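Local structure of Dna-binding protein RAP1 (Saccharomyces cerevisiae, 4BJT) at residues Thr131-Asp136 and Pro159-His164. The protein binds DNA and, through its C-terminal domain, the Rif1 protein, probably helping to bring it to telomeres. Numbering follows the deposited sequence.
Sequences TCLSGD and PGIWTH
Trp162 N donates to Cys132 O over 2.9 Å, the one direct hydrogen bond between Thr131-Asp136 and Pro159-His164. Its N-H...O angle of 162° is nearly straight, although the nitrogen is tilted 29° from the carbonyl plane. The same oxygen also lies in the plane of the indole, at its edge, with Trp162 CD1 3.4 Å from Cys132 O, so backbone and ring of one residue meet a single carbonyl. Trp162 CG stands beside its own backbone N (chi1 -71°), which brings CD1 and NE1 round towards Ser134 OG. There the OG–ring approach is oblique, and water 2 links Ser134 OG to Trp162 NE1, the latter bond being weak. Arg193 binds Ser134 OG directly and makes a cation-pi contact with the indole, while His185 stacks on the ring. A leucine in place of Trp162 would probably leave both Arg193 and His185 without their aromatic partner and water 2 without its N-H donor.

The remaining side-chain contacts are apolar. Leu133 and Ile161 extend alongside each other in one direction, with Leu133 CD2 3.9 Å from Ile161 CG1; Cys132 SG meets Ile161 CG2 at 4.0 Å. Between the backbones, water 1 donates to Leu133 O (2.7 Å) and Gly160 O (2.6 Å), and Leu133 O also takes the turn bond from Asp136 N. Ser134, with positive phi, closes helix 123-132 in a Schellman motif. The arrangement is thus a helix C-terminus joined to an irregular connecting loop, packed between helices 140-150 and 187-198 in the all-helical Rap1 C-terminal domain, close to where Gly135 hydrogen-bonds the bound peptide.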
ATOM      1  N   THR C 131       4.653  -3.485  -4.379  1.00 20.78           N
ATOM      2  CA  THR C 131       4.499  -3.542  -5.824  1.00 21.49           C
ATOM      3  C   THR C 131       3.243  -2.788  -6.276  1.00 23.63           C
ATOM      4  O   THR C 131       3.316  -2.010  -7.226  1.00 23.28           O
ATOM      5  CB  THR C 131       4.506  -4.993  -6.295  1.00 24.66           C
ATOM      6  OG1 THR C 131       5.734  -5.605  -5.871  1.00 26.38           O
ATOM      7  CG2 THR C 131       4.397  -5.110  -7.801  1.00 26.11           C
ATOM      8  N   CYS C 132       2.113  -2.976  -5.605  1.00 19.83           N
ATOM      9  CA  CYS C 132       0.904  -2.296  -6.041  1.00 21.96           C
ATOM     10  C   CYS C 132       0.888  -0.810  -5.696  1.00 21.41           C
ATOM     11  O   CYS C 132       0.082  -0.067  -6.263  1.00 20.97           O
ATOM     12  CB  CYS C 132      -0.347  -2.996  -5.553  1.00 24.36           C
ATOM     13  SG  CYS C 132      -0.854  -2.562  -3.894  1.00 27.80           S
ATOM     14  N   LEU C 133       1.814  -0.360  -4.813  1.00 19.19           N
ATOM     15  CA  LEU C 133       1.970   1.049  -4.504  1.00 18.38           C
ATOM     16  C   LEU C 133       3.017   1.702  -5.438  1.00 21.61           C
ATOM     17  O   LEU C 133       3.342   2.867  -5.221  1.00 21.06           O
ATOM     18  CB  LEU C 133       2.428   1.260  -3.053  1.00 19.30           C
ATOM     19  CG  LEU C 133       1.493   0.731  -1.964  1.00 23.48           C
ATOM     20  CD1 LEU C 133       2.010   1.090  -0.582  1.00 23.88           C
ATOM     21  CD2 LEU C 133       0.090   1.129  -2.175  1.00 26.30           C
ATOM     22  N   SER C 134       3.587   0.961  -6.389  1.00 18.84           N
ATOM     23  CA  SER C 134       4.682   1.465  -7.248  1.00 18.78           C
ATOM     24  C   SER C 134       5.865   1.961  -6.380  1.00 22.75           C
ATOM     25  O   SER C 134       6.536   2.927  -6.747  1.00 23.66           O
ATOM     26  CB  SER C 134       4.200   2.574  -8.190  1.00 22.51           C
ATOM     27  OG  SER C 134       3.116   2.164  -8.998  1.00 23.33           O
ATOM     28  N   GLY C 135       6.077   1.311  -5.236  1.00 21.29           N
ATOM     29  CA  GLY C 135       7.153   1.632  -4.305  1.00 22.21           C
ATOM     30  C   GLY C 135       6.990   2.897  -3.485  1.00 25.20           C
ATOM     31  O   GLY C 135       7.952   3.319  -2.848  1.00 25.49           O
ATOM     32  N   ASP C 136       5.780   3.495  -3.447  1.00 19.98           N
ATOM     33  CA  ASP C 136       5.566   4.757  -2.729  1.00 21.36           C
ATOM     34  C   ASP C 136       5.243   4.439  -1.289  1.00 23.85           C
ATOM     35  O   ASP C 136       4.084   4.140  -0.949  1.00 21.55           O
ATOM     36  CB  ASP C 136       4.454   5.566  -3.382  1.00 21.66           C
ATOM     37  CG  ASP C 136       4.325   6.976  -2.813  1.00 26.67           C
ATOM     38  OD1 ASP C 136       4.952   7.260  -1.770  1.00 27.10           O
ATOM     39  OD2 ASP C 136       3.598   7.796  -3.408  1.00 27.38           O
ATOM     40  N   PRO C 159      -6.985   5.887  -4.299  1.00 18.16           N
ATOM     41  CA  PRO C 159      -5.865   6.522  -5.021  1.00 18.00           C
ATOM     42  C   PRO C 159      -4.501   6.047  -4.513  1.00 19.05           C
ATOM     43  O   PRO C 159      -4.249   5.984  -3.296  1.00 18.51           O
ATOM     44  CB  PRO C 159      -6.078   8.013  -4.727  1.00 20.08           C
ATOM     45  CG  PRO C 159      -7.544   8.142  -4.538  1.00 23.64           C
ATOM     46  CD  PRO C 159      -7.885   6.907  -3.733  1.00 20.16           C
ATOM     47  N   GLY C 160      -3.628   5.692  -5.433  1.00 18.87           N
ATOM     48  CA  GLY C 160      -2.294   5.198  -5.115  1.00 17.98           C
ATOM     49  C   GLY C 160      -2.174   3.697  -4.979  1.00 19.09           C
ATOM     50  O   GLY C 160      -1.060   3.179  -4.923  1.00 19.06           O
ATOM     51  N   ILE C 161      -3.301   2.974  -4.906  1.00 17.07           N
ATOM     52  CA  ILE C 161      -3.282   1.523  -4.757  1.00 16.34           C
ATOM     53  C   ILE C 161      -3.732   0.921  -6.055  1.00 20.16           C
ATOM     54  O   ILE C 161      -4.909   0.977  -6.401  1.00 20.14           O
ATOM     55  CB  ILE C 161      -4.195   1.097  -3.563  1.00 18.24           C
ATOM     56  CG1 ILE C 161      -3.759   1.833  -2.282  1.00 18.27           C
ATOM     57  CG2 ILE C 161      -4.200  -0.436  -3.408  1.00 18.48           C
ATOM     58  CD1 ILE C 161      -4.475   1.433  -1.033  1.00 22.11           C
ATOM     59  N   TRP C 162      -2.769   0.392  -6.825  1.00 19.19           N
ATOM     60  CA  TRP C 162      -3.055  -0.163  -8.131  1.00 19.14           C
ATOM     61  C   TRP C 162      -3.601  -1.576  -8.034  1.00 23.77           C
ATOM     62  O   TRP C 162      -2.907  -2.478  -7.582  1.00 24.64           O
ATOM     63  CB  TRP C 162      -1.790  -0.153  -9.003  1.00 17.85           C
ATOM     64  CG  TRP C 162      -1.392   1.218  -9.422  1.00 18.65           C
ATOM     65  CD1 TRP C 162      -0.640   2.113  -8.726  1.00 20.34           C
ATOM     66  CD2 TRP C 162      -1.716   1.846 -10.665  1.00 19.48           C
ATOM     67  NE1 TRP C 162      -0.508   3.277  -9.444  1.00 20.48           N
ATOM     68  CE2 TRP C 162      -1.165   3.143 -10.640  1.00 21.73           C
ATOM     69  CE3 TRP C 162      -2.405   1.428 -11.804  1.00 21.41           C
ATOM     70  CZ2 TRP C 162      -1.295   4.033 -11.709  1.00 22.17           C
ATOM     71  CZ3 TRP C 162      -2.499   2.291 -12.870  1.00 23.27           C
ATOM     72  CH2 TRP C 162      -2.000   3.599 -12.795  1.00 23.49           C
ATOM     73  N   THR C 163      -4.799  -1.787  -8.535  1.00 22.41           N
ATOM     74  CA  THR C 163      -5.389  -3.117  -8.586  1.00 21.78           C
ATOM     75  C   THR C 163      -5.077  -3.795  -9.928  1.00 25.11           C
ATOM     76  O   THR C 163      -4.632  -3.161 -10.892  1.00 24.17           O
ATOM     77  CB  THR C 163      -6.891  -3.017  -8.409  1.00 25.07           C
ATOM     78  OG1 THR C 163      -7.404  -2.271  -9.510  1.00 25.03           O
ATOM     79  CG2 THR C 163      -7.275  -2.359  -7.096  1.00 26.08           C
ATOM     80  N   HIS C 164      -5.407  -5.087 -10.011  1.00 25.06           N
ATOM     81  CA  HIS C 164      -5.256  -5.825 -11.266  1.00 27.66           C
ATOM     82  C   HIS C 164      -6.063  -5.159 -12.374  1.00 31.49           C
ATOM     83  O   HIS C 164      -5.552  -4.955 -13.475  1.00 30.68           O
ATOM     84  CB  HIS C 164      -5.700  -7.280 -11.073  1.00 30.79           C
ATOM     85  CG  HIS C 164      -5.708  -8.064 -12.351  1.00 37.73           C
ATOM     86  ND1 HIS C 164      -4.540  -8.583 -12.888  1.00 41.62           N
ATOM     87  CD2 HIS C 164      -6.736  -8.342 -13.187  1.00 42.40           C
ATOM     88  CE1 HIS C 164      -4.896  -9.177 -14.022  1.00 42.74           C
ATOM     89  NE2 HIS C 164      -6.209  -9.066 -14.237  1.00 43.59           N
TER
HETATM   90  O   HOH W   1       1.214   4.492  -5.092  1.00 28.93           O
HETATM   91  O   HOH W   2       2.032   4.675  -9.693  1.00 26.83           O